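Flagellin B1 (Methanocaldococcus jannaschii DSM 2661, PDB 5YA6) probably assembles as a calcium-binding flagellin subunit into the filament of the archaellum, the motility organelle of archaea. Local coordinates at residues I16-H21 and D30-Y35; L54-E59 and F128-P133; S93-G98 and A118-N123; S136-Q141 and I152-P157. All coordinates share one frame; numbering follows the deposited sequence.

Contact 1 of 4, residues I16-H21 and D30-Y35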
# COMPACT_ATOMS: atom_id res chain seq x y z
N ILE B 16 2.53 13.12 5.84
CA ILE B 16 1.73 13.89 6.78
C ILE B 16 0.41 14.37 6.22
O ILE B 16 -0.16 15.33 6.71
CB ILE B 16 2.57 15.07 7.35
CG1 ILE B 16 3.15 15.98 6.25
CG2 ILE B 16 3.67 14.53 8.20
CD1 ILE B 16 3.58 17.37 6.71
N GLY B 17 -0.13 13.65 5.25
CA GLY B 17 -1.42 13.92 4.73
C GLY B 17 -1.53 13.66 3.27
O GLY B 17 -0.54 13.70 2.55
N VAL B 18 -2.74 13.36 2.83
CA VAL B 18 -3.09 13.29 1.42
C VAL B 18 -4.40 14.02 1.19
O VAL B 18 -5.37 13.77 1.90
CB VAL B 18 -3.19 11.84 0.87
CG1 VAL B 18 -3.43 11.89 -0.63
CG2 VAL B 18 -1.90 11.07 1.21
N THR B 19 -4.42 14.90 0.19
CA THR B 19 -5.68 15.54 -0.21
C THR B 19 -5.94 15.15 -1.65
O THR B 19 -5.02 14.76 -2.38
CB THR B 19 -5.67 17.03 -0.08
OG1 THR B 19 -4.74 17.51 -1.01
CG2 THR B 19 -5.29 17.49 1.30
N GLY B 20 -7.21 15.16 -2.02
CA GLY B 20 -7.62 14.88 -3.40
C GLY B 20 -8.48 15.99 -3.91
O GLY B 20 -9.21 16.66 -3.17
N HIS B 21 -8.44 16.15 -5.23
CA HIS B 21 -9.30 17.06 -5.93
C HIS B 21 -10.43 16.29 -6.57
O HIS B 21 -10.15 15.35 -7.33
CB HIS B 21 -8.53 17.75 -7.08
CG HIS B 21 -9.35 18.74 -7.83
ND1 HIS B 21 -10.05 18.40 -8.96
CD2 HIS B 21 -9.75 20.00 -7.51
CE1 HIS B 21 -10.77 19.43 -9.36
NE2 HIS B 21 -10.57 20.42 -8.52
N ASP B 30 -9.55 13.34 -9.43
CA ASP B 30 -8.68 13.31 -10.60
C ASP B 30 -7.23 13.62 -10.25
O ASP B 30 -6.36 13.37 -11.05
CB ASP B 30 -9.20 14.26 -11.69
CG ASP B 30 -9.15 15.71 -11.26
OD1 ASP B 30 -9.71 16.01 -10.22
OD2 ASP B 30 -8.54 16.58 -11.95
N LYS B 31 -6.97 14.23 -9.09
CA LYS B 31 -5.65 14.64 -8.71
C LYS B 31 -5.43 14.40 -7.22
O LYS B 31 -6.43 14.49 -6.39
CB LYS B 31 -5.39 16.11 -9.00
CG LYS B 31 -5.31 16.52 -10.46
CD LYS B 31 -5.11 18.04 -10.54
CE LYS B 31 -4.66 18.43 -11.89
NZ LYS B 31 -4.51 19.92 -11.97
N LEU B 32 -4.19 14.05 -6.87
CA LEU B 32 -3.77 13.78 -5.46
C LEU B 32 -2.64 14.72 -5.11
O LEU B 32 -1.79 15.03 -5.94
CB LEU B 32 -3.29 12.34 -5.24
CG LEU B 32 -4.31 11.25 -5.53
CD1 LEU B 32 -3.65 9.91 -5.55
CD2 LEU B 32 -5.45 11.30 -4.51
N ALA B 33 -2.57 15.10 -3.85
CA ALA B 33 -1.47 15.88 -3.31
C ALA B 33 -1.00 15.15 -2.05
O ALA B 33 -1.75 15.07 -1.02
CB ALA B 33 -1.92 17.31 -3.01
N ILE B 34 0.23 14.59 -2.12
CA ILE B 34 0.75 13.76 -1.02
C ILE B 34 1.79 14.54 -0.27
O ILE B 34 2.87 14.87 -0.84
CB ILE B 34 1.33 12.43 -1.56
CG1 ILE B 34 0.25 11.70 -2.35
CG2 ILE B 34 1.98 11.63 -0.45
CD1 ILE B 34 0.82 10.61 -3.26
N TYR B 35 1.51 14.88 0.97
CA TYR B 35 2.41 15.74 1.75
C TYR B 35 3.40 14.90 2.55
O TYR B 35 3.04 13.90 3.15
CB TYR B 35 1.68 16.66 2.69
CG TYR B 35 0.78 17.66 1.94
CD1 TYR B 35 -0.46 17.32 1.44
CD2 TYR B 35 1.18 18.98 1.78
CE1 TYR B 35 -1.25 18.22 0.75
CE2 TYR B 35 0.39 19.90 1.09
CZ TYR B 35 -0.84 19.53 0.61
OH TYR B 35 -1.59 20.47 -0.10
O HOH W 1 -4.23 20.33 -0.62
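Thr19 and Ala33 form the hydrogen-bonded pair at the middle of an antiparallel ladder, Thr19 N to Ala33 O and Ala33 N to Thr19 O both spanning 2.9 Å. Val18 with Ile34 and Gly20 with Leu32 flank it as non-hydrogen-bonded pairs of the hairpin made by strands 13-23 and 28-38. On the Val18 face, Val18 CG1 lies alongside Ile34 CG1 at 4.1 Å, the two side chains pointing the same way. On the Thr19 face, Thr19 OG1 sits at the edge of the Tyr35 ring, and one water joins Thr19 OG1 (2.9 Å) to Tyr35 OH (2.7 Å). Toward the turn, Asp30 CG lies between its backbone N and carbonyl carbon (chi1 65°), which swings the carboxylate back to His21. There His21 ND1 donates to the syn lone pair of Asp30 OD1 at 2.7 Å, nearly straight at 172° and in the ring plane, although ring and carboxylate planes stand 72° apart. Asp30 N also donates to His21 O, at 3.0 Å. Replacing Asp30 with an alanine would probably leave ND1 without its acceptor and the imidazole freer to turn. The proton on ND1 faces a carboxylate, which would be expected to favour a positively charged ring.

Contact 2 of 4, residues L54-E59 and F128-P133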
# COMPACT_ATOMS: atom_id res chain seq x y z
N LEU B 54 2.12 3.19 -6.25
CA LEU B 54 0.72 3.27 -5.92
C LEU B 54 -0.06 2.07 -6.46
O LEU B 54 -0.13 1.91 -7.66
CB LEU B 54 0.12 4.49 -6.55
CG LEU B 54 0.63 5.85 -6.04
CD1 LEU B 54 0.07 6.98 -6.91
CD2 LEU B 54 0.21 6.07 -4.60
N ILE B 55 -0.77 1.36 -5.60
CA ILE B 55 -1.66 0.30 -6.03
C ILE B 55 -3.12 0.77 -5.98
O ILE B 55 -3.60 1.33 -5.00
CB ILE B 55 -1.54 -0.91 -5.05
CG1 ILE B 55 -0.12 -1.43 -4.94
CG2 ILE B 55 -2.51 -2.05 -5.45
CD1 ILE B 55 0.21 -2.17 -3.65
N TYR B 56 -3.86 0.52 -7.09
CA TYR B 56 -5.26 0.90 -7.18
C TYR B 56 -5.87 0.01 -8.28
O TYR B 56 -5.30 -0.14 -9.35
CB TYR B 56 -5.47 2.46 -7.42
CG TYR B 56 -6.89 2.75 -7.83
CD1 TYR B 56 -7.95 2.55 -6.99
CD2 TYR B 56 -7.18 3.15 -9.16
CE1 TYR B 56 -9.27 2.68 -7.39
CE2 TYR B 56 -8.48 3.38 -9.54
CZ TYR B 56 -9.53 3.14 -8.69
OH TYR B 56 -10.82 3.23 -9.12
N ASP B 57 -7.00 -0.61 -7.98
CA ASP B 57 -7.84 -1.24 -8.96
C ASP B 57 -7.08 -2.32 -9.72
O ASP B 57 -7.19 -2.43 -10.90
CB ASP B 57 -8.42 -0.18 -9.94
CG ASP B 57 -9.59 -0.72 -10.81
OD1 ASP B 57 -10.33 -1.60 -10.37
OD2 ASP B 57 -9.71 -0.27 -11.94
N GLY B 58 -6.30 -3.11 -9.00
CA GLY B 58 -5.71 -4.29 -9.57
C GLY B 58 -4.49 -4.00 -10.43
O GLY B 58 -4.04 -4.88 -11.20
N GLU B 59 -3.89 -2.82 -10.29
CA GLU B 59 -2.63 -2.47 -10.92
C GLU B 59 -1.69 -1.76 -9.97
O GLU B 59 -2.12 -0.98 -9.15
CB GLU B 59 -2.80 -1.54 -12.16
CG GLU B 59 -3.65 -2.05 -13.30
CD GLU B 59 -3.66 -1.07 -14.49
OE1 GLU B 59 -2.56 -0.49 -14.87
OE2 GLU B 59 -4.78 -0.86 -14.99
N PHE B 128 -4.23 6.42 -13.58
CA PHE B 128 -5.18 5.33 -13.46
C PHE B 128 -6.11 5.23 -14.63
O PHE B 128 -6.92 4.31 -14.66
CB PHE B 128 -5.98 5.48 -12.13
CG PHE B 128 -5.12 5.56 -10.87
CD1 PHE B 128 -4.03 4.75 -10.67
CD2 PHE B 128 -5.40 6.50 -9.89
CE1 PHE B 128 -3.27 4.82 -9.50
CE2 PHE B 128 -4.65 6.57 -8.74
CZ PHE B 128 -3.56 5.74 -8.55
N ASN B 129 -6.05 6.21 -15.54
CA ASN B 129 -6.88 6.33 -16.72
C ASN B 129 -8.35 6.58 -16.44
O ASN B 129 -9.19 6.37 -17.27
CB ASN B 129 -6.66 5.11 -17.65
CG ASN B 129 -5.35 5.23 -18.38
OD1 ASN B 129 -4.37 4.60 -18.01
ND2 ASN B 129 -5.32 6.11 -19.36
N LYS B 130 -8.64 7.04 -15.23
CA LYS B 130 -9.98 7.47 -14.85
C LYS B 130 -9.88 8.14 -13.50
O LYS B 130 -8.84 7.99 -12.83
CB LYS B 130 -10.94 6.28 -14.70
CG LYS B 130 -10.43 5.20 -13.74
CD LYS B 130 -11.61 4.51 -13.04
CE LYS B 130 -11.19 3.24 -12.32
NZ LYS B 130 -10.79 2.17 -13.28
N ALA B 131 -10.93 8.89 -13.13
CA ALA B 131 -10.92 9.52 -11.82
C ALA B 131 -11.25 8.44 -10.79
O ALA B 131 -11.88 7.46 -11.11
CB ALA B 131 -11.91 10.66 -11.77
N ILE B 132 -10.78 8.63 -9.56
CA ILE B 132 -10.99 7.61 -8.53
C ILE B 132 -12.40 7.73 -7.95
O ILE B 132 -12.76 8.79 -7.41
CB ILE B 132 -9.96 7.75 -7.42
CG1 ILE B 132 -8.51 7.75 -7.98
CG2 ILE B 132 -10.18 6.68 -6.40
CD1 ILE B 132 -7.54 8.29 -6.97
N PRO B 133 -13.21 6.67 -8.09
CA PRO B 133 -14.57 6.79 -7.58
C PRO B 133 -14.65 6.62 -6.08
O PRO B 133 -13.65 6.34 -5.39
CB PRO B 133 -15.30 5.65 -8.29
CG PRO B 133 -14.27 4.69 -8.64
CD PRO B 133 -12.97 5.39 -8.78
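With Tyr56 CG anti to the backbone N (chi1 166°) and Phe128 CG beside its own N (chi1 -56°), the two rings meet as an inclined edge-to-face pair, Tyr56 edge toward Phe128 face, next to the type I' turn Tyr56-Glu59 that links strands 51-56 and 59-69. The planes are 58° apart and the centroids 5.0 Å. Tyr56 CD2 stands over the Phe128 face, 3.6 Å from Phe128 CG, while Tyr56 CB makes a CH-pi contact with the same ring. Leu54 CD1 adds an apolar touch at Phe128 CZ, and His61 meets Phe128 in a further edge-to-face pair. Pro133 CD approaches Tyr56 OH to 3.1 Å, so the phenol bridges from the strand to the loop that leads into strand 137-143. A leucine in place of Tyr56 would probably open a gap beside Phe128 and leave Pro133 and the Lys130 methylenes without the ring and hydroxyl they pack on. Asp57 sets its CB 3.5 Å above the centre of the Tyr56 ring. Its OD2 forms a salt bridge with Lys130 NZ at 3.0 Å, met from above the carboxylate plane; the chi4 bend turns NZ to it, while Lys130 CE lies at the tyrosine edge, 3.2 Å from Tyr56 OH.

Contact 3 of 4, residues S93-G98 and A118-N123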
# COMPACT_ATOMS: atom_id res chain seq x y z
N SER B 93 3.12 8.60 -15.64
CA SER B 93 4.22 7.94 -14.99
C SER B 93 5.12 8.87 -14.19
O SER B 93 6.21 8.49 -13.85
CB SER B 93 5.05 7.18 -16.04
OG SER B 93 5.69 8.11 -16.84
N SER B 94 4.65 10.07 -13.84
CA SER B 94 5.54 11.04 -13.21
C SER B 94 4.80 11.85 -12.16
O SER B 94 3.60 12.08 -12.34
CB SER B 94 6.04 12.08 -14.27
OG SER B 94 6.36 11.43 -15.48
N TYR B 95 5.50 12.24 -11.09
CA TYR B 95 4.96 13.18 -10.08
C TYR B 95 5.75 14.49 -10.15
O TYR B 95 6.93 14.51 -10.54
CB TYR B 95 4.96 12.63 -8.58
CG TYR B 95 6.32 12.26 -8.07
CD1 TYR B 95 6.84 11.01 -8.29
CD2 TYR B 95 7.12 13.19 -7.43
CE1 TYR B 95 8.11 10.67 -7.87
CE2 TYR B 95 8.38 12.89 -7.00
CZ TYR B 95 8.90 11.62 -7.24
OH TYR B 95 10.20 11.37 -6.85
N VAL B 96 5.12 15.58 -9.74
CA VAL B 96 5.81 16.85 -9.57
C VAL B 96 5.98 17.19 -8.10
O VAL B 96 5.03 17.01 -7.31
CB VAL B 96 5.01 17.95 -10.33
CG1 VAL B 96 5.55 19.34 -10.04
CG2 VAL B 96 4.94 17.57 -11.81
N VAL B 97 7.12 17.70 -7.71
CA VAL B 97 7.27 18.09 -6.32
C VAL B 97 6.95 19.57 -6.15
O VAL B 97 7.51 20.41 -6.85
CB VAL B 97 8.69 17.81 -5.80
CG1 VAL B 97 8.88 18.28 -4.37
CG2 VAL B 97 9.03 16.31 -5.94
N GLY B 98 6.06 19.88 -5.23
CA GLY B 98 5.78 21.30 -4.84
C GLY B 98 6.46 21.58 -3.53
O GLY B 98 6.35 20.81 -2.56
N ALA B 118 7.24 18.98 1.55
CA ALA B 118 7.05 18.93 0.13
C ALA B 118 5.69 18.32 -0.15
O ALA B 118 5.16 17.57 0.66
CB ALA B 118 8.11 18.12 -0.56
N VAL B 119 5.14 18.58 -1.34
CA VAL B 119 3.91 17.90 -1.75
C VAL B 119 4.19 17.19 -3.06
O VAL B 119 4.90 17.71 -3.93
CB VAL B 119 2.72 18.89 -1.82
CG1 VAL B 119 2.97 19.98 -2.86
CG2 VAL B 119 1.42 18.16 -2.09
N LEU B 120 3.69 15.96 -3.23
CA LEU B 120 3.83 15.23 -4.50
C LEU B 120 2.53 15.46 -5.19
O LEU B 120 1.47 15.04 -4.72
CB LEU B 120 4.09 13.73 -4.25
CG LEU B 120 5.17 13.45 -3.21
CD1 LEU B 120 5.30 11.93 -3.10
CD2 LEU B 120 6.54 14.07 -3.55
N LEU B 121 2.61 16.07 -6.35
CA LEU B 121 1.46 16.32 -7.18
C LEU B 121 1.32 15.16 -8.20
O LEU B 121 2.19 14.91 -9.04
CB LEU B 121 1.64 17.71 -7.88
CG LEU B 121 1.94 18.90 -6.96
CD1 LEU B 121 2.24 20.12 -7.85
CD2 LEU B 121 0.82 19.14 -5.96
N VAL B 122 0.18 14.48 -8.14
CA VAL B 122 -0.13 13.31 -8.97
C VAL B 122 -1.44 13.49 -9.74
O VAL B 122 -2.45 13.86 -9.13
CB VAL B 122 -0.22 12.02 -8.10
CG1 VAL B 122 -0.55 10.78 -8.95
CG2 VAL B 122 1.10 11.81 -7.36
N ASN B 123 -1.41 13.32 -11.08
CA ASN B 123 -2.62 13.35 -11.84
C ASN B 123 -3.15 11.98 -11.88
O ASN B 123 -2.71 11.11 -12.67
CB ASN B 123 -2.48 13.86 -13.28
CG ASN B 123 -3.85 14.12 -13.89
OD1 ASN B 123 -4.64 13.22 -14.02
ND2 ASN B 123 -4.18 15.39 -14.16
O HOH W 2 0.90 12.20 -12.25
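Val96 and Leu121 pair through Val96 N to Leu121 O (3.1 Å) and Leu121 N to Val96 O (2.8 Å), and Gly98 and Val119 repeat the pattern two residues further on, in an antiparallel ladder whose strand axes make 147°, a marked twist. All four acceptors are met in their carbonyl planes. Val97 and Leu120 form the non-hydrogen-bonded pair between these two. Their side chains run side by side, Val97 CG2 touching Leu120 CD2 at 4.1 Å. The same Leu120 methyl also reaches Tyr95 CD2, at 4.0 Å. Tyr95 CB in turn touches Val122 CG2, and Val97 CG1 meets the methyl of Ala118. On the opposite face, the Val96 and Leu121 side chains cross at a slant, Val96 CG1 4.0 Å from Leu121 CD1. Val119 CG1, held between its backbone N and carbonyl carbon (chi1 62°), lies 3.7 Å from Gly98 CA; a side chain at Gly98 would run into this methyl, so the absence of one probably permits the close approach. Where direct pairing stops, a water donates to Ser94 O and accepts from Asn123 N. Strand 94-99 is flanked on its other edge by strand 59-69, running parallel to it, and strand 117-123 by strand 28-38. Tyr95 OH bonds to Ala50 O beyond the ladder, and Asn123 is the N-cap of helix 124-128, its OD1 accepting from Ala126 N.

Contact 4 of 4, residues S136-Q141 and I152-P157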
# COMPACT_ATOMS: atom_id res chain seq x y z
N SER B 136 -12.93 3.81 -2.76
CA SER B 136 -11.84 3.18 -3.44
C SER B 136 -10.61 3.08 -2.49
O SER B 136 -10.14 4.06 -1.88
CB SER B 136 -11.41 3.97 -4.63
OG SER B 136 -12.31 3.84 -5.73
N GLU B 137 -9.97 1.91 -2.50
CA GLU B 137 -8.75 1.69 -1.70
C GLU B 137 -7.52 2.07 -2.51
O GLU B 137 -7.29 1.59 -3.63
CB GLU B 137 -8.57 0.21 -1.35
CG GLU B 137 -9.70 -0.36 -0.56
CD GLU B 137 -9.75 0.09 0.85
OE1 GLU B 137 -9.03 1.03 1.27
OE2 GLU B 137 -10.58 -0.50 1.59
N VAL B 138 -6.68 2.92 -1.92
CA VAL B 138 -5.40 3.29 -2.48
C VAL B 138 -4.27 3.05 -1.50
O VAL B 138 -4.39 3.46 -0.34
CB VAL B 138 -5.36 4.82 -2.89
CG1 VAL B 138 -4.04 5.11 -3.60
CG2 VAL B 138 -6.48 5.07 -3.91
N SER B 139 -3.22 2.36 -1.94
CA SER B 139 -2.08 1.96 -1.08
C SER B 139 -0.79 2.33 -1.79
O SER B 139 -0.70 2.31 -3.03
CB SER B 139 -2.11 0.44 -0.83
OG SER B 139 -3.34 0.09 -0.28
N GLY B 140 0.22 2.74 -1.06
CA GLY B 140 1.49 3.09 -1.73
C GLY B 140 2.61 3.42 -0.78
O GLY B 140 2.41 3.50 0.43
N GLN B 141 3.82 3.65 -1.34
CA GLN B 141 4.96 4.05 -0.57
C GLN B 141 5.74 5.02 -1.48
O GLN B 141 5.75 4.89 -2.70
CB GLN B 141 5.89 2.88 -0.18
CG GLN B 141 5.16 1.88 0.77
CD GLN B 141 6.12 0.83 1.31
OE1 GLN B 141 7.32 0.88 1.06
NE2 GLN B 141 5.59 -0.12 2.11
N ILE B 152 1.49 5.62 2.16
CA ILE B 152 0.20 6.08 1.74
C ILE B 152 -0.84 4.99 1.89
O ILE B 152 -0.66 3.88 1.38
CB ILE B 152 0.22 6.53 0.29
CG1 ILE B 152 1.22 7.75 0.10
CG2 ILE B 152 -1.17 6.91 -0.20
CD1 ILE B 152 2.67 7.35 -0.20
N GLN B 153 -1.79 5.24 2.72
CA GLN B 153 -3.03 4.37 2.74
C GLN B 153 -4.36 5.16 3.01
O GLN B 153 -4.53 5.86 4.02
CB GLN B 153 -2.90 3.43 3.94
CG GLN B 153 -4.09 2.45 3.99
CD GLN B 153 -4.45 1.79 2.66
OE1 GLN B 153 -5.62 1.81 2.18
NE2 GLN B 153 -3.43 1.21 2.06
N PHE B 154 -5.27 5.03 2.08
CA PHE B 154 -6.56 5.67 2.29
C PHE B 154 -7.63 4.97 1.53
O PHE B 154 -7.36 4.26 0.56
CB PHE B 154 -6.52 7.16 1.95
CG PHE B 154 -6.18 7.46 0.54
CD1 PHE B 154 -7.18 7.53 -0.44
CD2 PHE B 154 -4.88 7.85 0.19
CE1 PHE B 154 -6.86 7.87 -1.75
CE2 PHE B 154 -4.55 8.18 -1.10
CZ PHE B 154 -5.51 8.17 -2.10
N THR B 155 -8.85 5.15 2.00
CA THR B 155 -10.03 4.72 1.29
C THR B 155 -10.76 6.00 0.97
O THR B 155 -11.07 6.75 1.89
CB THR B 155 -10.94 3.84 2.19
OG1 THR B 155 -10.15 2.85 2.83
CG2 THR B 155 -12.07 3.23 1.35
N THR B 156 -11.07 6.25 -0.32
CA THR B 156 -11.77 7.49 -0.63
C THR B 156 -13.19 7.41 0.02
O THR B 156 -13.74 6.34 0.16
CB THR B 156 -11.92 7.77 -2.12
OG1 THR B 156 -12.65 6.75 -2.77
CG2 THR B 156 -10.53 7.90 -2.71
N PRO B 157 -13.73 8.57 0.37
CA PRO B 157 -15.03 8.54 1.07
C PRO B 157 -16.14 8.05 0.14
O PRO B 157 -15.97 8.02 -1.08
CB PRO B 157 -15.25 9.99 1.44
CG PRO B 157 -14.39 10.79 0.56
CD PRO B 157 -13.17 9.92 0.35
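Val138 and Phe154 make a hydrogen-bonded pair of this hairpin, and their side chains lie side by side, pointing the same way. Phe154 CB leaves the strand on the face it shares with Val138, and CG falls between the backbone N and the carbonyl carbon (chi1 61°), laying the ring beside the valine. Phe154 CD1 comes within 4.1 Å of Val138 CB. Phe154 CE1 meets Val138 CG2 at 3.6 Å, and Thr156 CG2, just past the strand, sits at the ring edge. Phe154 CE2 touches Val138 CG1 at 4.0 Å. At the tip, Phe154 CZ lies 3.4 Å from Val138 CB, which stands over the ring face toward its rim in a CH-pi contact. In the backbone, Val138 N donates to Phe154 O at 2.9 Å, nearly straight. On the other face of the hairpin, Thr155 OG1 donates to Glu137 OE1 at 2.6 Å from above the carboxylate plane; the glutamate chain folds back at chi2 to receive it. Past the strand end, Thr156 OG1 accepts from Ser136 N, at 3.0 Å and 169°, and is hydrogen-bonded to Pro133 O as well. Gln141 NE2 and Ser139 OG form reciprocal hydrogen bonds with Ser139 OG and Gln141 NE2 of the second subunit, which makes strand 137-143 part of the contact between the two subunits. Strand 137-143 lies between strands 51-56 and 150-155; the latter is an outermost strand of the sheet within this chain, and its Phe154 packs on Leu32 of strand 28-38 and Leu167 of strand 164-168.

How the contacts relate
All four contacts reach one large mixed beta sheet, contact 2 through strand 51-56 alone, its other side being the loop after helix 124-128. Contact 1 comes first along the chain; contact 3 falls between the two segments of contact 2, and contact 4 is last. Contacts 1 and 3, with centres about 9 Å apart, are joined because strands 28-38 and 117-123 are neighbours. Contacts 2 and 4, about 10 Å apart, share the border of strands 51-56 and 137-143, and both touch the second subunit. Contacts 1 and 4 lie on well-separated strands, yet Val18, Leu32 and Ile34 pack on Phe154 and Ile152. The sheet therefore curls around a common apolar core, consistent with a compact globular domain.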